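Side-chain contact in acetyl xylan esterase (Paenibacillus sp. R4, PDB 6AGQ), which probably removes acetyl groups from acetylated xylan, as a cold-active esterase of the alpha/beta-hydrolase superfamily: residues A[152-157]-A[209-214]. Residues are numbered along the deposited sequence; the frame is centred on the assembly and turned at random.
Sequences YYYKQV and PFLCHF
Tyr154 lays one face of its ring against the two methyls of Leu211, joining the N-terminal part of helix 153-170 to the loop that follows strand 203-207 in this alpha/beta-hydrolase fold. Leu211 CD2 makes the CH-pi contact: it sits 4.1 Å from the centroid of the Tyr154 ring, 28° off the normal, and is 3.7 Å from Tyr154 CE2. Leu211 CD1 lies over the same face, farther from its plane, 4.2 Å from Tyr154 CE1. The opposite face is covered by the preceding residue, Tyr153, whose CD2 stands 3.6 Å above the plane of the Tyr154 ring, over its centre. With CG anti to its own carbonyl carbon (chi1 -77°), Tyr154 reaches toward the loop, and its hydroxyl hydrogen-bonds with Gln186 OE1 at the start of helix 186-197. This bond satisfies the buried oxygen beside the probable nucleophile elbow, whose Ser185 has a backbone hydrogen bond with Phe210. Were Tyr154 an alanine, the Leu211 methyls would probably lose their aromatic face and Gln186 OE1 its hydroxyl partner. Phe210 and Tyr154 cross at about a right angle, and Tyr154 OH meets the edge of the Phe210 ring near its plane, 4.2 Å from Phe210 CE2.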
ATOM      1  N   TYR A 152     -29.994 -18.615  11.115  1.00 25.98           N
ATOM      2  CA  TYR A 152     -28.892 -17.700  10.938  1.00 25.30           C
ATOM      3  C   TYR A 152     -27.903 -17.705  12.134  1.00 25.33           C
ATOM      4  O   TYR A 152     -28.349 -17.646  13.276  1.00 21.89           O
ATOM      5  CB  TYR A 152     -29.423 -16.314  10.682  1.00 23.42           C
ATOM      6  CG  TYR A 152     -28.338 -15.259  10.505  1.00 22.57           C
ATOM      7  CD1 TYR A 152     -27.482 -15.333   9.427  1.00 20.99           C
ATOM      8  CD2 TYR A 152     -28.186 -14.193  11.431  1.00 21.34           C
ATOM      9  CE1 TYR A 152     -26.517 -14.388   9.239  1.00 22.31           C
ATOM     10  CE2 TYR A 152     -27.188 -13.242  11.262  1.00 23.08           C
ATOM     11  CZ  TYR A 152     -26.337 -13.358  10.166  1.00 23.19           C
ATOM     12  OH  TYR A 152     -25.332 -12.426   9.928  1.00 23.65           O
ATOM     13  N   TYR A 153     -26.583 -17.751  11.857  1.00 22.85           N
ATOM     14  CA  TYR A 153     -25.527 -17.713  12.917  1.00 22.56           C
ATOM     15  C   TYR A 153     -25.831 -16.917  14.204  1.00 23.19           C
ATOM     16  O   TYR A 153     -25.692 -17.414  15.350  1.00 22.38           O
ATOM     17  CB  TYR A 153     -24.251 -17.137  12.319  1.00 26.72           C
ATOM     18  CG  TYR A 153     -23.090 -17.055  13.253  1.00 23.81           C
ATOM     19  CD1 TYR A 153     -22.401 -18.218  13.637  1.00 26.03           C
ATOM     20  CD2 TYR A 153     -22.691 -15.860  13.753  1.00 23.33           C
ATOM     21  CE1 TYR A 153     -21.323 -18.173  14.506  1.00 24.95           C
ATOM     22  CE2 TYR A 153     -21.629 -15.784  14.629  1.00 23.73           C
ATOM     23  CZ  TYR A 153     -20.952 -16.953  15.014  1.00 24.98           C
ATOM     24  OH  TYR A 153     -19.906 -16.885  15.872  1.00 21.04           O
ATOM     25  N   TYR A 154     -26.310 -15.693  14.039  1.00 24.47           N
ATOM     26  CA  TYR A 154     -26.462 -14.829  15.205  1.00 24.77           C
ATOM     27  C   TYR A 154     -27.676 -15.148  16.015  1.00 25.71           C
ATOM     28  O   TYR A 154     -27.787 -14.599  17.130  1.00 24.89           O
ATOM     29  CB  TYR A 154     -26.305 -13.310  14.912  1.00 24.48           C
ATOM     30  CG  TYR A 154     -24.841 -12.863  14.729  1.00 22.89           C
ATOM     31  CD1 TYR A 154     -23.981 -12.698  15.836  1.00 21.14           C
ATOM     32  CD2 TYR A 154     -24.346 -12.545  13.454  1.00 22.65           C
ATOM     33  CE1 TYR A 154     -22.647 -12.324  15.679  1.00 23.28           C
ATOM     34  CE2 TYR A 154     -23.035 -12.114  13.276  1.00 23.96           C
ATOM     35  CZ  TYR A 154     -22.182 -12.013  14.375  1.00 23.78           C
ATOM     36  OH  TYR A 154     -20.907 -11.601  14.188  1.00 24.49           O
ATOM     37  N   LYS A 155     -28.547 -16.059  15.566  1.00 22.06           N
ATOM     38  CA  LYS A 155     -29.656 -16.418  16.425  1.00 24.57           C
ATOM     39  C   LYS A 155     -29.168 -17.113  17.703  1.00 25.42           C
ATOM     40  O   LYS A 155     -29.418 -16.640  18.773  1.00 27.88           O
ATOM     41  CB  LYS A 155     -30.691 -17.279  15.729  1.00 25.80           C
ATOM     42  CG  LYS A 155     -31.923 -17.515  16.583  1.00 27.90           C
ATOM     43  CD  LYS A 155     -32.916 -18.480  15.918  1.00 30.31           C
ATOM     44  CE  LYS A 155     -32.861 -19.841  16.533  1.00 32.31           C
ATOM     45  NZ  LYS A 155     -33.696 -20.764  15.726  1.00 35.31           N
ATOM     46  N   GLN A 156     -28.475 -18.228  17.574  1.00 23.77           N
ATOM     47  CA  GLN A 156     -27.928 -18.900  18.709  1.00 25.21           C
ATOM     48  C   GLN A 156     -26.872 -18.048  19.435  1.00 26.90           C
ATOM     49  O   GLN A 156     -26.783 -18.131  20.673  1.00 24.06           O
ATOM     50  CB  GLN A 156     -27.369 -20.292  18.343  1.00 26.59           C
ATOM     51  CG  GLN A 156     -28.458 -21.330  18.123  1.00 28.92           C
ATOM     52  CD  GLN A 156     -29.132 -21.773  19.422  1.00 33.05           C
ATOM     53  OE1 GLN A 156     -28.518 -21.773  20.492  1.00 36.37           O
ATOM     54  NE2 GLN A 156     -30.407 -22.106  19.338  1.00 35.94           N
ATOM     55  N   VAL A 157     -26.149 -17.150  18.741  1.00 23.93           N
ATOM     56  CA  VAL A 157     -25.228 -16.230  19.472  1.00 22.73           C
ATOM     57  C   VAL A 157     -25.976 -15.330  20.454  1.00 22.61           C
ATOM     58  O   VAL A 157     -25.569 -15.182  21.631  1.00 23.01           O
ATOM     59  CB  VAL A 157     -24.344 -15.419  18.478  1.00 24.95           C
ATOM     60  CG1 VAL A 157     -23.406 -14.491  19.191  1.00 23.37           C
ATOM     61  CG2 VAL A 157     -23.537 -16.388  17.607  1.00 25.37           C
ATOM     62  N   PRO A 209     -20.493  -0.035  17.882  1.00 27.48           N
ATOM     63  CA  PRO A 209     -21.168  -1.289  17.715  1.00 27.09           C
ATOM     64  C   PRO A 209     -21.290  -1.694  16.232  1.00 30.64           C
ATOM     65  O   PRO A 209     -21.661  -0.874  15.378  1.00 29.86           O
ATOM     66  CB  PRO A 209     -22.520  -1.069  18.365  1.00 27.56           C
ATOM     67  CG  PRO A 209     -22.722   0.406  18.379  1.00 28.43           C
ATOM     68  CD  PRO A 209     -21.361   0.982  18.495  1.00 27.40           C
ATOM     69  N   PHE A 210     -20.909  -2.950  15.992  1.00 26.89           N
ATOM     70  CA  PHE A 210     -21.082  -3.702  14.752  1.00 29.52           C
ATOM     71  C   PHE A 210     -22.487  -4.282  14.771  1.00 30.95           C
ATOM     72  O   PHE A 210     -23.220  -4.131  15.784  1.00 26.87           O
ATOM     73  CB  PHE A 210     -19.978  -4.780  14.730  1.00 32.20           C
ATOM     74  CG  PHE A 210     -19.967  -5.643  13.533  1.00 34.37           C
ATOM     75  CD1 PHE A 210     -19.709  -5.119  12.278  1.00 38.67           C
ATOM     76  CD2 PHE A 210     -20.141  -7.015  13.659  1.00 37.58           C
ATOM     77  CE1 PHE A 210     -19.676  -5.938  11.152  1.00 35.32           C
ATOM     78  CE2 PHE A 210     -20.143  -7.824  12.543  1.00 40.78           C
ATOM     79  CZ  PHE A 210     -19.923  -7.285  11.284  1.00 37.80           C
ATOM     80  N   LEU A 211     -22.923  -4.845  13.631  1.00 28.00           N
ATOM     81  CA  LEU A 211     -24.290  -5.399  13.511  1.00 28.15           C
ATOM     82  C   LEU A 211     -25.402  -4.346  13.566  1.00 28.25           C
ATOM     83  O   LEU A 211     -26.515  -4.637  14.030  1.00 28.13           O
ATOM     84  CB  LEU A 211     -24.599  -6.494  14.561  1.00 27.53           C
ATOM     85  CG  LEU A 211     -23.449  -7.490  14.831  1.00 28.69           C
ATOM     86  CD1 LEU A 211     -23.579  -8.294  16.132  1.00 28.06           C
ATOM     87  CD2 LEU A 211     -23.303  -8.405  13.628  1.00 28.89           C
ATOM     88  N   CYS A 212     -25.134  -3.148  13.052  1.00 29.06           N
ATOM     89  CA  CYS A 212     -26.132  -2.063  13.035  1.00 28.80           C
ATOM     90  C   CYS A 212     -26.291  -1.585  11.605  1.00 31.63           C
ATOM     91  O   CYS A 212     -25.324  -1.479  10.857  1.00 28.54           O
ATOM     92  CB  CYS A 212     -25.756  -0.859  13.920  1.00 31.57           C
ATOM     93  SG  CYS A 212     -25.582  -1.210  15.717  1.00 36.93           S
ATOM     94  N   HIS A 213     -27.534  -1.250  11.282  1.00 32.57           N
ATOM     95  CA  HIS A 213     -27.936  -0.700  10.029  1.00 36.29           C
ATOM     96  C   HIS A 213     -27.295  -1.414   8.840  1.00 32.97           C
ATOM     97  O   HIS A 213     -26.582  -0.776   8.059  1.00 31.84           O
ATOM     98  CB  HIS A 213     -27.664   0.820  10.091  1.00 40.00           C
ATOM     99  CG  HIS A 213     -28.465   1.614   9.114  1.00 43.43           C
ATOM    100  ND1 HIS A 213     -29.505   1.071   8.386  1.00 42.98           N
ATOM    101  CD2 HIS A 213     -28.398   2.921   8.762  1.00 44.74           C
ATOM    102  CE1 HIS A 213     -30.024   2.001   7.597  1.00 42.16           C
ATOM    103  NE2 HIS A 213     -29.361   3.128   7.797  1.00 47.24           N
ATOM    104  N   PHE A 214     -27.517  -2.742   8.759  1.00 31.22           N
ATOM    105  CA  PHE A 214     -26.833  -3.635   7.785  1.00 30.10           C
ATOM    106  C   PHE A 214     -26.756  -3.183   6.316  1.00 29.64           C
ATOM    107  O   PHE A 214     -25.715  -3.291   5.680  1.00 33.49           O
ATOM    108  CB  PHE A 214     -27.418  -5.038   7.792  1.00 30.66           C
ATOM    109  CG  PHE A 214     -26.979  -5.892   8.974  1.00 32.05           C
ATOM    110  CD1 PHE A 214     -25.682  -6.397   9.046  1.00 30.76           C
ATOM    111  CD2 PHE A 214     -27.874  -6.205   9.986  1.00 30.47           C
ATOM    112  CE1 PHE A 214     -25.275  -7.193  10.099  1.00 29.84           C
ATOM    113  CE2 PHE A 214     -27.483  -6.989  11.048  1.00 30.51           C
ATOM    114  CZ  PHE A 214     -26.175  -7.487  11.106  1.00 31.07           C
TER